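PDB 6VH5: prephenate dehydratase:Amino acid-binding ACT from Brucella abortus, which probably catalyses the conversion of prephenate to 3-phenylpyruvate, carbon dioxide and water, a step in phenylalanine biosynthesis. Local coordinates for residues N43-M48 and L70-I75; Y101-H106 and T194-L199. All coordinates share one frame; numbering follows the deposited sequence.

Contact 1 of 2, residues N43-M48 and L70-I75; sequences NMFPDM and LAMIPI
The Phe45 ring meets two side chains of strand 70-75: Leu70 comes down on one face, Met72 reaches the rim. From Leu70 the knob is a single methyl: CD1 lies 3.9 Å from the centroid of the Phe45 ring and 25° off its normal, a CH-pi contact over the face. It is shifted toward the rim, so the nearest ring carbon is Phe45 CE1, at 3.6 Å from Leu70 CD1. The same methyl is met from another direction by Met48, whose SD comes to 3.9 Å from Leu70 CD1. The hollow that receives it is thus part aromatic face and part thioether. Met48 shapes its share by bending at the far end of its chain (chi3 89°), which brings CE as well as SD up to the methyl.

The helix here is 36-44, which covers one side of the sheet and joins strand 26-30 to its parallel neighbour 49-53 in a beta-alpha-beta crossover. Phe45 is the first residue to leave the helix, and a type I turn from Phe45 to Met48, closed by Met48 N to Phe45 O at 3.1 Å, leads toward strand 49-53. Ile27 of strand 26-30 also touches Phe45, Met48 and Met72.

The second knob is the terminal methyl of Met72. Bends at chi2 and chi3 turn the chain aside, so that CE lodges between Met44 CB and the ring: 4.0 Å from Phe45 CE2, near the ring plane, and 4.2 Å from Met44 CB. Ala40 and Cys41, one turn back along the helix, pack on Met72 too.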
loop_
_atom_site.group_PDB
_atom_site.type_symbol
_atom_site.label_atom_id
_atom_site.label_comp_id
_atom_site.label_asym_id
_atom_site.label_seq_id
_atom_site.Cartn_x
_atom_site.Cartn_y
_atom_site.Cartn_z
ATOM N N ASN A 43 5.203 -6.058 -22.400
ATOM C CA ASN A 43 4.050 -6.794 -22.903
ATOM C C ASN A 43 3.040 -5.851 -23.535
ATOM O O ASN A 43 2.508 -6.131 -24.618
ATOM C CB ASN A 43 3.373 -7.581 -21.780
ATOM C CG ASN A 43 4.244 -8.693 -21.234
ATOM O OD1 ASN A 43 5.350 -8.946 -21.731
ATOM N ND2 ASN A 43 3.733 -9.387 -20.222
ATOM N N MET A 44 2.777 -4.719 -22.886
ATOM C CA MET A 44 1.713 -3.831 -23.336
ATOM C C MET A 44 2.183 -2.841 -24.388
ATOM O O MET A 44 1.435 -2.541 -25.325
ATOM C CB MET A 44 1.126 -3.072 -22.147
ATOM C CG MET A 44 -0.143 -2.334 -22.495
ATOM S SD MET A 44 -0.973 -1.676 -21.042
ATOM C CE MET A 44 -2.410 -0.931 -21.816
ATOM N N PHE A 45 3.412 -2.341 -24.251
ATOM C CA PHE A 45 4.002 -1.372 -25.174
ATOM C C PHE A 45 5.306 -1.951 -25.718
ATOM O O PHE A 45 6.402 -1.502 -25.355
ATOM C CB PHE A 45 4.226 -0.022 -24.489
ATOM C CG PHE A 45 2.965 0.595 -23.947
ATOM C CD1 PHE A 45 2.160 1.388 -24.757
ATOM C CD2 PHE A 45 2.566 0.360 -22.636
ATOM C CE1 PHE A 45 0.981 1.945 -24.266
ATOM C CE2 PHE A 45 1.382 0.910 -22.133
ATOM C CZ PHE A 45 0.591 1.706 -22.950
ATOM N N PRO A 46 5.217 -2.950 -26.602
ATOM C CA PRO A 46 6.432 -3.656 -27.036
ATOM C C PRO A 46 7.433 -2.773 -27.760
ATOM O O PRO A 46 8.635 -3.057 -27.718
ATOM C CB PRO A 46 5.884 -4.752 -27.965
ATOM C CG PRO A 46 4.432 -4.856 -27.639
ATOM C CD PRO A 46 4.012 -3.480 -27.259
ATOM N N ASP A 47 6.982 -1.711 -28.423
ATOM C CA ASP A 47 7.872 -0.858 -29.194
ATOM C C ASP A 47 8.397 0.334 -28.406
ATOM O O ASP A 47 9.022 1.217 -28.998
ATOM C CB ASP A 47 7.177 -0.372 -30.470
ATOM C CG ASP A 47 6.807 -1.509 -31.401
ATOM O OD1 ASP A 47 7.564 -2.506 -31.460
ATOM O OD2 ASP A 47 5.773 -1.395 -32.092
ATOM N N MET A 48 8.169 0.384 -27.099
ATOM C CA MET A 48 8.698 1.466 -26.284
ATOM C C MET A 48 9.925 0.991 -25.511
ATOM O O MET A 48 10.178 -0.206 -25.365
ATOM C CB MET A 48 7.635 1.996 -25.326
ATOM C CG MET A 48 6.552 2.790 -26.034
ATOM S SD MET A 48 5.335 3.496 -24.913
ATOM C CE MET A 48 6.083 5.079 -24.534
ATOM N N LEU A 70 5.116 7.945 -20.963
ATOM C CA LEU A 70 4.137 7.252 -20.137
ATOM C C LEU A 70 4.834 6.663 -18.919
ATOM O O LEU A 70 6.054 6.463 -18.911
ATOM C CB LEU A 70 3.435 6.112 -20.895
ATOM C CG LEU A 70 2.712 6.352 -22.217
ATOM C CD1 LEU A 70 2.335 5.008 -22.856
ATOM C CD2 LEU A 70 1.484 7.219 -21.997
ATOM N N ALA A 71 4.035 6.319 -17.909
ATOM C CA ALA A 71 4.542 5.641 -16.724
ATOM C C ALA A 71 3.674 4.429 -16.421
ATOM O O ALA A 71 2.440 4.500 -16.509
ATOM C CB ALA A 71 4.575 6.577 -15.507
ATOM N N MET A 72 4.329 3.322 -16.049
ATOM C CA MET A 72 3.657 2.064 -15.736
ATOM C C MET A 72 3.737 1.845 -14.228
ATOM O O MET A 72 4.799 1.487 -13.705
ATOM C CB MET A 72 4.291 0.908 -16.509
ATOM C CG MET A 72 3.643 -0.449 -16.264
ATOM S SD MET A 72 2.055 -0.746 -17.093
ATOM C CE MET A 72 2.579 -0.972 -18.789
ATOM N N ILE A 73 2.612 2.023 -13.542
ATOM C CA ILE A 73 2.563 2.089 -12.087
ATOM C C ILE A 73 1.666 0.978 -11.558
ATOM O O ILE A 73 0.508 0.874 -11.966
ATOM C CB ILE A 73 2.055 3.450 -11.584
ATOM C CG1 ILE A 73 2.914 4.590 -12.153
ATOM C CG2 ILE A 73 1.982 3.443 -10.058
ATOM C CD1 ILE A 73 4.384 4.476 -11.831
ATOM N N PRO A 74 2.152 0.124 -10.659
ATOM C CA PRO A 74 1.274 -0.866 -10.025
ATOM C C PRO A 74 0.426 -0.231 -8.935
ATOM O O PRO A 74 0.900 0.606 -8.162
ATOM C CB PRO A 74 2.264 -1.879 -9.431
ATOM C CG PRO A 74 3.501 -1.083 -9.177
ATOM C CD PRO A 74 3.568 -0.063 -10.286
ATOM N N ILE A 75 -0.849 -0.619 -8.889
ATOM C CA ILE A 75 -1.745 -0.098 -7.861
ATOM C C ILE A 75 -2.486 -1.184 -7.104
ATOM O O ILE A 75 -2.986 -0.920 -5.996
ATOM C CB ILE A 75 -2.739 0.922 -8.454
ATOM C CG1 ILE A 75 -3.647 0.265 -9.488
ATOM C CG2 ILE A 75 -1.967 2.097 -9.088
ATOM C CD1 ILE A 75 -4.878 1.099 -9.791
#

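Contact 2 of 2, residues Y101-H106 and T194-L199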
loop_
_atom_site.group_PDB
_atom_site.type_symbol
_atom_site.label_atom_id
_atom_site.label_comp_id
_atom_site.label_asym_id
_atom_site.label_seq_id
_atom_site.Cartn_x
_atom_site.Cartn_y
_atom_site.Cartn_z
ATOM N N TYR A 101 -3.351 -2.579 -16.942
ATOM C CA TYR A 101 -2.746 -3.844 -17.344
ATOM C C TYR A 101 -2.749 -4.795 -16.159
ATOM O O TYR A 101 -2.436 -4.391 -15.035
ATOM C CB TYR A 101 -1.318 -3.665 -17.878
ATOM C CG TYR A 101 -0.752 -4.946 -18.462
ATOM C CD1 TYR A 101 -1.140 -5.389 -19.723
ATOM C CD2 TYR A 101 0.146 -5.728 -17.741
ATOM C CE1 TYR A 101 -0.639 -6.567 -20.256
ATOM C CE2 TYR A 101 0.648 -6.916 -18.262
ATOM C CZ TYR A 101 0.255 -7.320 -19.521
ATOM O OH TYR A 101 0.745 -8.486 -20.041
ATOM N N PHE A 102 -3.096 -6.052 -16.421
ATOM C CA PHE A 102 -3.130 -7.098 -15.403
ATOM C C PHE A 102 -2.079 -8.143 -15.738
ATOM O O PHE A 102 -2.163 -8.808 -16.776
ATOM C CB PHE A 102 -4.521 -7.736 -15.319
ATOM C CG PHE A 102 -5.580 -6.801 -14.808
ATOM C CD1 PHE A 102 -6.163 -5.864 -15.649
ATOM C CD2 PHE A 102 -5.996 -6.862 -13.486
ATOM C CE1 PHE A 102 -7.131 -4.999 -15.181
ATOM C CE2 PHE A 102 -6.966 -5.999 -13.007
ATOM C CZ PHE A 102 -7.534 -5.067 -13.856
ATOM N N LEU A 103 -1.105 -8.303 -14.850
ATOM C CA LEU A 103 0.004 -9.227 -15.084
ATOM C C LEU A 103 0.026 -10.347 -14.050
ATOM O O LEU A 103 0.151 -10.075 -12.844
ATOM C CB LEU A 103 1.335 -8.472 -15.094
ATOM C CG LEU A 103 2.588 -9.340 -15.147
ATOM C CD1 LEU A 103 2.733 -9.945 -16.523
ATOM C CD2 LEU A 103 3.795 -8.456 -14.851
ATOM N N PRO A 104 -0.106 -11.607 -14.458
ATOM C CA PRO A 104 0.122 -12.717 -13.515
ATOM C C PRO A 104 1.576 -12.746 -13.057
ATOM O O PRO A 104 2.499 -12.744 -13.874
ATOM C CB PRO A 104 -0.237 -13.961 -14.335
ATOM C CG PRO A 104 -1.150 -13.444 -15.422
ATOM C CD PRO A 104 -0.631 -12.068 -15.753
ATOM N N ILE A 105 1.767 -12.762 -11.738
ATOM C CA ILE A 105 3.091 -12.701 -11.119
ATOM C C ILE A 105 3.606 -14.122 -10.902
ATOM O O ILE A 105 2.945 -14.937 -10.252
ATOM C CB ILE A 105 3.037 -11.925 -9.792
ATOM C CG1 ILE A 105 2.606 -10.491 -10.038
ATOM C CG2 ILE A 105 4.387 -11.942 -9.098
ATOM C CD1 ILE A 105 3.399 -9.809 -11.136
ATOM N N HIS A 106 4.792 -14.417 -11.434
ATOM C CA HIS A 106 5.425 -15.721 -11.271
ATOM C C HIS A 106 6.904 -15.552 -10.957
ATOM O O HIS A 106 7.553 -14.612 -11.430
ATOM C CB HIS A 106 5.250 -16.593 -12.522
ATOM C CG HIS A 106 3.829 -16.972 -12.796
ATOM N ND1 HIS A 106 3.046 -17.639 -11.877
ATOM C CD2 HIS A 106 3.037 -16.744 -13.871
ATOM C CE1 HIS A 106 1.840 -17.823 -12.384
ATOM N NE2 HIS A 106 1.808 -17.287 -13.591
ATOM N N THR A 194 -0.870 -8.547 -10.353
ATOM C CA THR A 194 -0.656 -7.122 -10.136
ATOM C C THR A 194 -1.432 -6.323 -11.176
ATOM O O THR A 194 -1.422 -6.664 -12.366
ATOM C CB THR A 194 0.833 -6.742 -10.195
ATOM O OG1 THR A 194 1.494 -7.187 -9.008
ATOM C CG2 THR A 194 0.985 -5.214 -10.292
ATOM N N ARG A 195 -2.117 -5.279 -10.727
ATOM C CA ARG A 195 -2.831 -4.380 -11.625
ATOM C C ARG A 195 -2.034 -3.094 -11.784
ATOM O O ARG A 195 -1.744 -2.402 -10.796
ATOM C CB ARG A 195 -4.234 -4.074 -11.118
ATOM C CG ARG A 195 -4.922 -2.952 -11.905
ATOM C CD ARG A 195 -6.373 -2.738 -11.432
ATOM N NE ARG A 195 -7.070 -1.855 -12.354
ATOM C CZ ARG A 195 -7.826 -0.827 -12.000
ATOM N NH1 ARG A 195 -8.024 -0.541 -10.721
ATOM N NH2 ARG A 195 -8.387 -0.087 -12.937
ATOM N N PHE A 196 -1.706 -2.763 -13.022
ATOM C CA PHE A 196 -1.062 -1.496 -13.306
ATOM C C PHE A 196 -2.064 -0.526 -13.922
ATOM O O PHE A 196 -3.076 -0.930 -14.502
ATOM C CB PHE A 196 0.121 -1.674 -14.264
ATOM C CG PHE A 196 1.173 -2.616 -13.777
ATOM C CD1 PHE A 196 1.039 -3.986 -13.960
ATOM C CD2 PHE A 196 2.313 -2.135 -13.157
ATOM C CE1 PHE A 196 2.016 -4.857 -13.525
ATOM C CE2 PHE A 196 3.298 -3.001 -12.717
ATOM C CZ PHE A 196 3.149 -4.364 -12.900
ATOM N N VAL A 197 -1.757 0.766 -13.792
ATOM C CA VAL A 197 -2.398 1.824 -14.564
ATOM C C VAL A 197 -1.310 2.535 -15.355
ATOM O O VAL A 197 -0.190 2.710 -14.867
ATOM C CB VAL A 197 -3.171 2.830 -13.687
ATOM C CG1 VAL A 197 -4.464 2.202 -13.163
ATOM C CG2 VAL A 197 -2.286 3.310 -12.550
ATOM N N VAL A 198 -1.638 2.914 -16.582
ATOM C CA VAL A 198 -0.731 3.640 -17.460
ATOM C C VAL A 198 -1.026 5.129 -17.318
ATOM O O VAL A 198 -2.158 5.562 -17.543
ATOM C CB VAL A 198 -0.905 3.173 -18.911
ATOM C CG1 VAL A 198 0.175 3.757 -19.808
ATOM C CG2 VAL A 198 -0.913 1.647 -18.961
ATOM N N LEU A 199 -0.007 5.918 -16.973
ATOM C CA LEU A 199 -0.189 7.334 -16.690
ATOM C C LEU A 199 0.384 8.195 -17.807
ATOM O O LEU A 199 1.332 7.807 -18.495
ATOM C CB LEU A 199 0.453 7.731 -15.356
ATOM C CG LEU A 199 -0.066 6.943 -14.150
ATOM C CD1 LEU A 199 0.468 7.547 -12.870
ATOM C CD2 LEU A 199 -1.584 6.827 -14.118
#
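Arg195 and Phe102 run alongside each other in the same direction, with the ring and guanidinium planes only 16° apart, on one face of the antiparallel pair formed by strands 101-104 and 194-199. Arg195 starts with CB, 3.8 Å from Phe102 CE2. CG, anti to the backbone N (chi1 170°), comes next, over the face of the Phe102 ring at 4.2 Å from its centroid in a CH-pi contact. The extended chain then carries CD to the ring's far end, 3.6 Å from Phe102 CZ, and NE stays beside that same carbon. Beyond it the guanidinium is gripped by acids: NH2 forms a salt bridge with Glu100, while NH1 has two, with Glu76 and with Asp264 of the ACT-domain strand 258-266.

On the other face Tyr101, Leu103, Thr194 and Phe196 gather. Leu103 CB abuts the edge of the Phe196 ring, 4.0 Å from CE1, and Ile105 CG1 rests 3.6 Å from Thr194 OG1, a hydroxyl hydrogen-bonded to Asn77. Backbone bonds link Tyr101 with Phe196 and Leu103 with Thr194 in both directions; the shortest, Phe196 N to Tyr101 O, is 2.7 Å and nearly straight at 173°. Thr194 is predicted to be essential for dehydratase activity, and the antiparallel pair that holds it belongs to a mixed sheet of the periplasmic-binding-protein type 2 fold, consistent with the prephenate dehydratase family.

In the fold
Both segments of contact 1 come earlier in the chain than those of contact 2, yet the centres of the two contacts lie only about 9 Å apart. Both belong to the same five-stranded mixed sheet, where strands 70-77 and 193-200 are antiparallel neighbours: Ile75 N to Arg195 O and Ala71 O to Leu199 N are probable hydrogen bonds between them. Contact 1 sets the end of helix 36-44 against the sheet, whereas contact 2 adds 96-104, an outermost strand within the chain. The helix end also ties the two together, through the hydrogen bond of Asn43 ND2 to Tyr101 OH. Together they join the end of helix 36-44 and three strands of the sheet carrying Thr194, which is predicted to be essential for activity.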